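Local coordinates for protein putative acetyltransferase Ta0821 (Thermoplasma acidophilum DSM 1728, PDB 3C26) that probably transfers an acyl group, such as acetyl, as a member of the GNAT family, although its substrate is not established, at residues K51-W56 and G89-P94; E108-L113 and H136-H141. All blocks are in the same frame, centred on the assembly; numbering follows the deposited sequence.

Contact 1: residues K51-W56 and G89-P94; sequences KVIERW and GLRVHP. With NO3 (nitrate ion), chain B.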
loop_
_atom_site.group_PDB
_atom_site.type_symbol
_atom_site.label_atom_id
_atom_site.label_comp_id
_atom_site.label_asym_id
_atom_site.label_seq_id
_atom_site.Cartn_x
_atom_site.Cartn_y
_atom_site.Cartn_z
ATOM N N LYS A 51 0.604 21.923 5.070
ATOM C CA LYS A 51 1.407 22.825 5.886
ATOM C C LYS A 51 1.797 24.099 5.155
ATOM O O LYS A 51 1.864 25.157 5.744
ATOM C CB LYS A 51 2.652 22.070 6.394
ATOM C CG LYS A 51 3.721 22.920 7.069
ATOM C CD LYS A 51 4.960 22.050 7.475
ATOM C CE LYS A 51 5.870 21.686 6.296
ATOM N NZ LYS A 51 6.976 20.778 6.736
ATOM N N VAL A 52 2.033 24.003 3.850
ATOM C CA VAL A 52 2.603 25.145 3.081
ATOM C C VAL A 52 1.652 25.850 2.081
ATOM O O VAL A 52 1.955 26.894 1.536
ATOM C CB VAL A 52 3.856 24.687 2.299
ATOM C CG1 VAL A 52 4.966 24.312 3.227
ATOM C CG2 VAL A 52 3.538 23.543 1.381
ATOM N N ILE A 53 0.482 25.274 1.867
ATOM C CA ILE A 53 -0.419 25.760 0.807
ATOM C C ILE A 53 -0.857 27.207 1.027
ATOM O O ILE A 53 -1.049 27.929 0.063
ATOM C CB ILE A 53 -1.659 24.821 0.589
ATOM C CG1 ILE A 53 -2.393 25.209 -0.728
ATOM C CG2 ILE A 53 -2.556 24.844 1.822
ATOM C CD1 ILE A 53 -3.357 24.126 -1.330
ATOM N N GLU A 54 -1.054 27.603 2.285
ATOM C CA GLU A 54 -1.467 28.986 2.602
ATOM C C GLU A 54 -0.366 29.960 2.198
ATOM O O GLU A 54 -0.639 31.004 1.541
ATOM C CB GLU A 54 -1.880 29.161 4.070
ATOM C CG GLU A 54 -2.403 30.574 4.300
ATOM C CD GLU A 54 -2.994 30.785 5.674
ATOM O OE1 GLU A 54 -2.913 29.883 6.520
ATOM O OE2 GLU A 54 -3.564 31.869 5.896
ATOM N N ARG A 55 0.877 29.560 2.501
ATOM C CA ARG A 55 2.087 30.334 2.143
ATOM C C ARG A 55 2.193 30.510 0.634
ATOM O O ARG A 55 2.423 31.603 0.108
ATOM C CB ARG A 55 3.375 29.704 2.706
ATOM C CG ARG A 55 3.679 30.163 4.129
ATOM C CD ARG A 55 4.852 29.464 4.819
ATOM N NE ARG A 55 4.527 28.133 5.365
ATOM C CZ ARG A 55 5.441 27.301 5.854
ATOM N NH1 ARG A 55 6.724 27.649 5.843
ATOM N NH2 ARG A 55 5.092 26.111 6.326
ATOM N N TRP A 56 1.977 29.410 -0.063
ATOM C CA TRP A 56 2.009 29.416 -1.511
ATOM C C TRP A 56 1.025 30.377 -2.106
ATOM O O TRP A 56 1.361 31.085 -3.025
ATOM C CB TRP A 56 1.677 28.026 -2.078
ATOM C CG TRP A 56 2.790 26.994 -1.918
ATOM C CD1 TRP A 56 4.106 27.247 -1.663
ATOM C CD2 TRP A 56 2.693 25.587 -2.131
ATOM N NE1 TRP A 56 4.823 26.088 -1.680
ATOM C CE2 TRP A 56 3.974 25.047 -1.953
ATOM C CE3 TRP A 56 1.637 24.723 -2.454
ATOM C CZ2 TRP A 56 4.236 23.681 -2.091
ATOM C CZ3 TRP A 56 1.911 23.359 -2.576
ATOM C CH2 TRP A 56 3.186 22.865 -2.421
ATOM N N GLY A 89 0.390 20.053 -5.589
ATOM C CA GLY A 89 -0.653 20.635 -4.788
ATOM C C GLY A 89 -1.975 20.654 -5.542
ATOM O O GLY A 89 -2.775 21.556 -5.377
ATOM N N LEU A 90 -2.173 19.674 -6.425
ATOM C CA LEU A 90 -3.457 19.522 -7.165
ATOM C C LEU A 90 -4.585 19.042 -6.230
ATOM O O LEU A 90 -4.615 17.905 -5.736
ATOM C CB LEU A 90 -3.313 18.605 -8.420
ATOM C CG LEU A 90 -4.375 18.821 -9.523
ATOM C CD1 LEU A 90 -3.977 18.076 -10.832
ATOM C CD2 LEU A 90 -5.816 18.392 -9.093
ATOM N N ARG A 91 -5.509 19.963 -5.993
ATOM C CA ARG A 91 -6.651 19.749 -5.083
ATOM C C ARG A 91 -7.928 20.289 -5.664
ATOM O O ARG A 91 -7.939 21.220 -6.446
ATOM C CB ARG A 91 -6.368 20.370 -3.709
ATOM C CG ARG A 91 -5.252 19.631 -2.994
ATOM C CD ARG A 91 -4.991 20.161 -1.589
ATOM N NE ARG A 91 -3.962 19.379 -0.915
ATOM C CZ ARG A 91 -3.708 19.421 0.391
ATOM N NH1 ARG A 91 -4.373 20.236 1.195
ATOM N NH2 ARG A 91 -2.818 18.607 0.915
ATOM N N VAL A 92 -9.013 19.627 -5.293
ATOM C CA VAL A 92 -10.334 19.986 -5.735
ATOM C C VAL A 92 -11.277 20.055 -4.507
ATOM O O VAL A 92 -11.103 19.380 -3.449
ATOM C CB VAL A 92 -10.902 18.990 -6.799
ATOM C CG1 VAL A 92 -9.893 18.804 -8.009
ATOM C CG2 VAL A 92 -11.264 17.627 -6.155
ATOM N N HIS A 93 -12.259 20.921 -4.668
ATOM C CA HIS A 93 -13.335 21.009 -3.716
ATOM C C HIS A 93 -14.010 19.618 -3.668
ATOM O O HIS A 93 -14.164 18.963 -4.679
ATOM C CB HIS A 93 -14.339 22.073 -4.134
ATOM C CG HIS A 93 -15.513 22.137 -3.212
ATOM N ND1 HIS A 93 -16.600 21.299 -3.333
ATOM C CD2 HIS A 93 -15.725 22.874 -2.094
ATOM C CE1 HIS A 93 -17.459 21.560 -2.363
ATOM N NE2 HIS A 93 -16.953 22.509 -1.595
ATOM N N PRO A 94 -14.429 19.163 -2.486
ATOM C CA PRO A 94 -14.875 17.773 -2.386
ATOM C C PRO A 94 -16.121 17.407 -3.186
ATOM O O PRO A 94 -16.313 16.249 -3.541
ATOM C CB PRO A 94 -15.091 17.586 -0.898
ATOM C CG PRO A 94 -14.329 18.639 -0.281
ATOM C CD PRO A 94 -14.365 19.802 -1.178
HETATM N N NO3 B . -1.450 17.086 -2.163
HETATM O O1 NO3 B . -2.207 18.121 -2.639
HETATM O O2 NO3 B . -1.697 16.585 -0.928
HETATM O O3 NO3 B . -0.508 16.498 -2.952
#

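Contact 2: residues E108-L113 and H136-H141; sequences ETIQFL and HRLGFH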
loop_
_atom_site.group_PDB
_atom_site.type_symbol
_atom_site.label_atom_id
_atom_site.label_comp_id
_atom_site.label_asym_id
_atom_site.label_seq_id
_atom_site.Cartn_x
_atom_site.Cartn_y
_atom_site.Cartn_z
ATOM N N GLU A 108 -4.851 23.630 -18.621
ATOM C CA GLU A 108 -4.692 25.073 -18.559
ATOM C C GLU A 108 -3.286 25.388 -18.157
ATOM O O GLU A 108 -2.671 26.321 -18.674
ATOM C CB GLU A 108 -5.634 25.703 -17.540
ATOM C CG GLU A 108 -7.037 25.542 -17.893
ATOM C CD GLU A 108 -7.486 26.517 -18.957
ATOM O OE1 GLU A 108 -6.731 27.462 -19.297
ATOM O OE2 GLU A 108 -8.630 26.348 -19.435
ATOM N N THR A 109 -2.785 24.631 -17.186
ATOM C CA THR A 109 -1.396 24.812 -16.724
ATOM C C THR A 109 -0.357 24.576 -17.865
ATOM O O THR A 109 0.589 25.357 -18.039
ATOM C CB THR A 109 -1.084 23.931 -15.488
ATOM O OG1 THR A 109 -1.944 24.315 -14.409
ATOM C CG2 THR A 109 0.386 24.063 -15.013
ATOM N N ILE A 110 -0.539 23.533 -18.677
ATOM C CA ILE A 110 0.456 23.251 -19.738
ATOM C C ILE A 110 0.501 24.397 -20.718
ATOM O O ILE A 110 1.567 24.831 -21.158
ATOM C CB ILE A 110 0.187 21.899 -20.455
ATOM C CG1 ILE A 110 0.465 20.756 -19.452
ATOM C CG2 ILE A 110 1.050 21.752 -21.736
ATOM C CD1 ILE A 110 -0.248 19.472 -19.755
ATOM N N GLN A 111 -0.673 24.923 -21.011
ATOM C CA GLN A 111 -0.824 26.023 -21.968
ATOM C C GLN A 111 -0.208 27.298 -21.414
ATOM O O GLN A 111 0.550 27.986 -22.086
ATOM C CB GLN A 111 -2.287 26.245 -22.355
ATOM C CG GLN A 111 -2.479 27.547 -23.114
ATOM C CD GLN A 111 -3.458 27.447 -24.282
ATOM O OE1 GLN A 111 -4.089 26.415 -24.494
ATOM N NE2 GLN A 111 -3.560 28.514 -25.062
ATOM N N PHE A 112 -0.557 27.574 -20.169
ATOM C CA PHE A 112 -0.044 28.715 -19.417
ATOM C C PHE A 112 1.483 28.761 -19.291
ATOM O O PHE A 112 2.064 29.851 -19.224
ATOM C CB PHE A 112 -0.642 28.691 -18.008
ATOM C CG PHE A 112 -0.196 29.826 -17.119
ATOM C CD1 PHE A 112 -0.651 31.099 -17.340
ATOM C CD2 PHE A 112 0.604 29.589 -16.003
ATOM C CE1 PHE A 112 -0.280 32.149 -16.509
ATOM C CE2 PHE A 112 0.994 30.624 -15.197
ATOM C CZ PHE A 112 0.552 31.911 -15.449
ATOM N N LEU A 113 2.140 27.601 -19.305
ATOM C CA LEU A 113 3.609 27.525 -19.092
ATOM C C LEU A 113 4.379 27.330 -20.395
ATOM O O LEU A 113 5.589 27.389 -20.425
ATOM C CB LEU A 113 3.986 26.453 -18.073
ATOM C CG LEU A 113 3.548 26.726 -16.633
ATOM C CD1 LEU A 113 3.959 25.572 -15.771
ATOM C CD2 LEU A 113 4.129 28.022 -16.131
ATOM N N HIS A 136 0.210 10.547 -17.722
ATOM C CA HIS A 136 0.654 9.763 -18.858
ATOM C C HIS A 136 -0.071 10.245 -20.088
ATOM O O HIS A 136 0.516 10.560 -21.108
ATOM C CB HIS A 136 0.348 8.271 -18.653
ATOM C CG HIS A 136 0.802 7.427 -19.790
ATOM N ND1 HIS A 136 -0.020 7.077 -20.846
ATOM C CD2 HIS A 136 2.028 6.940 -20.088
ATOM C CE1 HIS A 136 0.675 6.369 -21.717
ATOM N NE2 HIS A 136 1.919 6.273 -21.277
ATOM N N ARG A 137 -1.386 10.287 -19.969
ATOM C CA ARG A 137 -2.257 10.733 -21.069
ATOM C C ARG A 137 -1.888 12.123 -21.578
ATOM O O ARG A 137 -1.999 12.435 -22.778
ATOM C CB ARG A 137 -3.688 10.803 -20.606
ATOM C CG ARG A 137 -4.638 10.964 -21.747
ATOM C CD ARG A 137 -6.002 11.359 -21.243
ATOM N NE ARG A 137 -6.495 10.423 -20.229
ATOM N N LEU A 138 -1.420 12.948 -20.652
ATOM C CA LEU A 138 -1.058 14.344 -20.982
ATOM C C LEU A 138 0.339 14.449 -21.582
ATOM O O LEU A 138 0.741 15.505 -22.093
ATOM C CB LEU A 138 -1.222 15.243 -19.775
ATOM C CG LEU A 138 -2.662 15.538 -19.313
ATOM C CD1 LEU A 138 -2.578 16.398 -18.091
ATOM C CD2 LEU A 138 -3.521 16.232 -20.367
ATOM N N GLY A 139 1.052 13.332 -21.601
ATOM C CA GLY A 139 2.364 13.287 -22.258
ATOM C C GLY A 139 3.608 13.408 -21.384
ATOM O O GLY A 139 4.718 13.653 -21.844
ATOM N N PHE A 140 3.399 13.229 -20.102
ATOM C CA PHE A 140 4.490 13.090 -19.152
ATOM C C PHE A 140 5.020 11.649 -19.231
ATOM O O PHE A 140 4.314 10.731 -19.625
ATOM C CB PHE A 140 3.996 13.302 -17.736
ATOM C CG PHE A 140 3.664 14.724 -17.378
ATOM C CD1 PHE A 140 2.520 15.324 -17.832
ATOM C CD2 PHE A 140 4.468 15.426 -16.498
ATOM C CE1 PHE A 140 2.192 16.607 -17.452
ATOM C CE2 PHE A 140 4.146 16.716 -16.107
ATOM C CZ PHE A 140 2.990 17.307 -16.614
ATOM N N HIS A 141 6.277 11.488 -18.855
ATOM C CA HIS A 141 6.905 10.173 -18.708
ATOM C C HIS A 141 7.656 10.090 -17.392
ATOM O O HIS A 141 8.202 11.057 -16.932
ATOM C CB HIS A 141 7.813 9.825 -19.896
ATOM C CG HIS A 141 8.689 10.952 -20.339
ATOM N ND1 HIS A 141 8.349 11.781 -21.396
ATOM C CD2 HIS A 141 9.890 11.387 -19.879
ATOM C CE1 HIS A 141 9.294 12.699 -21.541
ATOM N NE2 HIS A 141 10.242 12.473 -20.641
#

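Contact 1: residues K51-W56 and G89-P94
Two extended side chains bring Ile-53 and Arg-91 together. In Ile-53, CG1 lies anti to the backbone N (chi1 -168°), which sends the ethyl branch out from helix 45-58 toward the strand. Arg-91 has CG anti to its own carbonyl carbon (chi1 -68°) and a chain stretched from CG to NE. Ile-53 CD1 therefore meets the aliphatic middle of the arginine, 4.3 Å from Arg-91 CD, short of its guanidinium, which has polar partners of its own.

A second touch lies one helical turn along, where the rim of the Trp-56 indole approaches the strand backbone near the ring plane, with CZ3 4.3 Å from Gly-89 CA. The lack of a side chain matters here: a CB modelled on Gly-89 would come within a tight 3.1 Å of Trp-56 CZ3, and its phi of positive sign also suits glycine. Val-52 CG2 sits over one indole face, 3.5 Å above the plane and offset toward the rim, and the ring also stacks with His-76.

Beyond the apolar touch, the guanidinium uses one edge to hold a nitrate ion, probably from the crystallisation liquor. Arg-91 NE donates to nitrate O1 at 2.8 Å and Arg-91 NH2 to nitrate O2 at 3.0 Å; neither bond bends below 163°. NH1 is taken by a salt bridge to Asp-50, on the same helix 45-58. Replacing Arg-91 by a leucine would probably leave Asp-50 without its charged mate and the nitrate without its two-pronged grip.

No hydrogen bond joins the two segments directly, and only 131 Å² is buried between them. The chemistry thus implies a division of labour: a methyl and a ring rim make the sparse direct touches, while the arginine, steadied by Asp-50, offers a cationic edge that accepts a small planar anion.

Contact 2: residues E108-L113 and H136-H141
Ile-110 meets both Leu-138 and Phe-140 through a single atom, its CD1 methyl. Its first torsion sets CG1 anti to the carbonyl carbon (chi1 -68°), and the ethyl branch then runs out from helix 101-113 to the end of helix 129-138. The closer of the two touches is methyl to methyl, Ile-110 CD1 to Leu-138 CD1 at 4.2 Å. Leu-138 CD1 ends an extended chain, and the isoleucine methyl points roughly at it but meets it from the side rather than head-on. The same isoleucine methyl lies obliquely beside the Phe-140 ring, 4.4 Å from CE1.

These are the ordinary separations of apolar contact, and no hydrogen bond crosses between the segments. The backbones stay well apart, the nearest pair of CA atoms, Ile-110 and Leu-138, being separated by 9.1 Å. Neighbours supply the rest of the packing: Leu-138 also rests on Met-103, Met-106 and Gln-107 of helix 101-113, while Tyr-264 of strand 258-265 touches both Ile-110 and Phe-140. The buried side is thus made by three elements together.

The opposite character belongs to Gln-111, His-136 and Arg-137, which are exposed and make no contact across this pair of segments. Gly-139 is also on the exposed side, with a phi of 99°, where a side chain would be jammed against the preceding carbonyl oxygen. Its N bonds to His-136 O at 2.9 Å, and a pair of bonds back into the last turn makes a Schellman motif that ends the helix and leads the chain to Phe-140.

Strand 258-265 lies between 119-125 and 141-153. A late strand inserted between those two is characteristic of the GNAT fold, and the contact joins the two helices that precede and follow 119-125.

In the fold
Strand 85-92 and helix 101-113 follow each other in the chain and tie the two contacts to one GNAT framework, although the contact centres are 19 Å apart and share no residue. On the strand, Gly-89 and Arg-91 serve contact 1 with helix 45-58, whereas Leu-90 points away from that helix and packs on helix 101-113, the helix of contact 2. Contact 1 joins helix to strand, is only partly buried, and combines apolar touches with a charged, anion-holding edge. Contact 2 joins helix to helix end, is largely buried although farther from the chain centre, and is purely apolar across its segments.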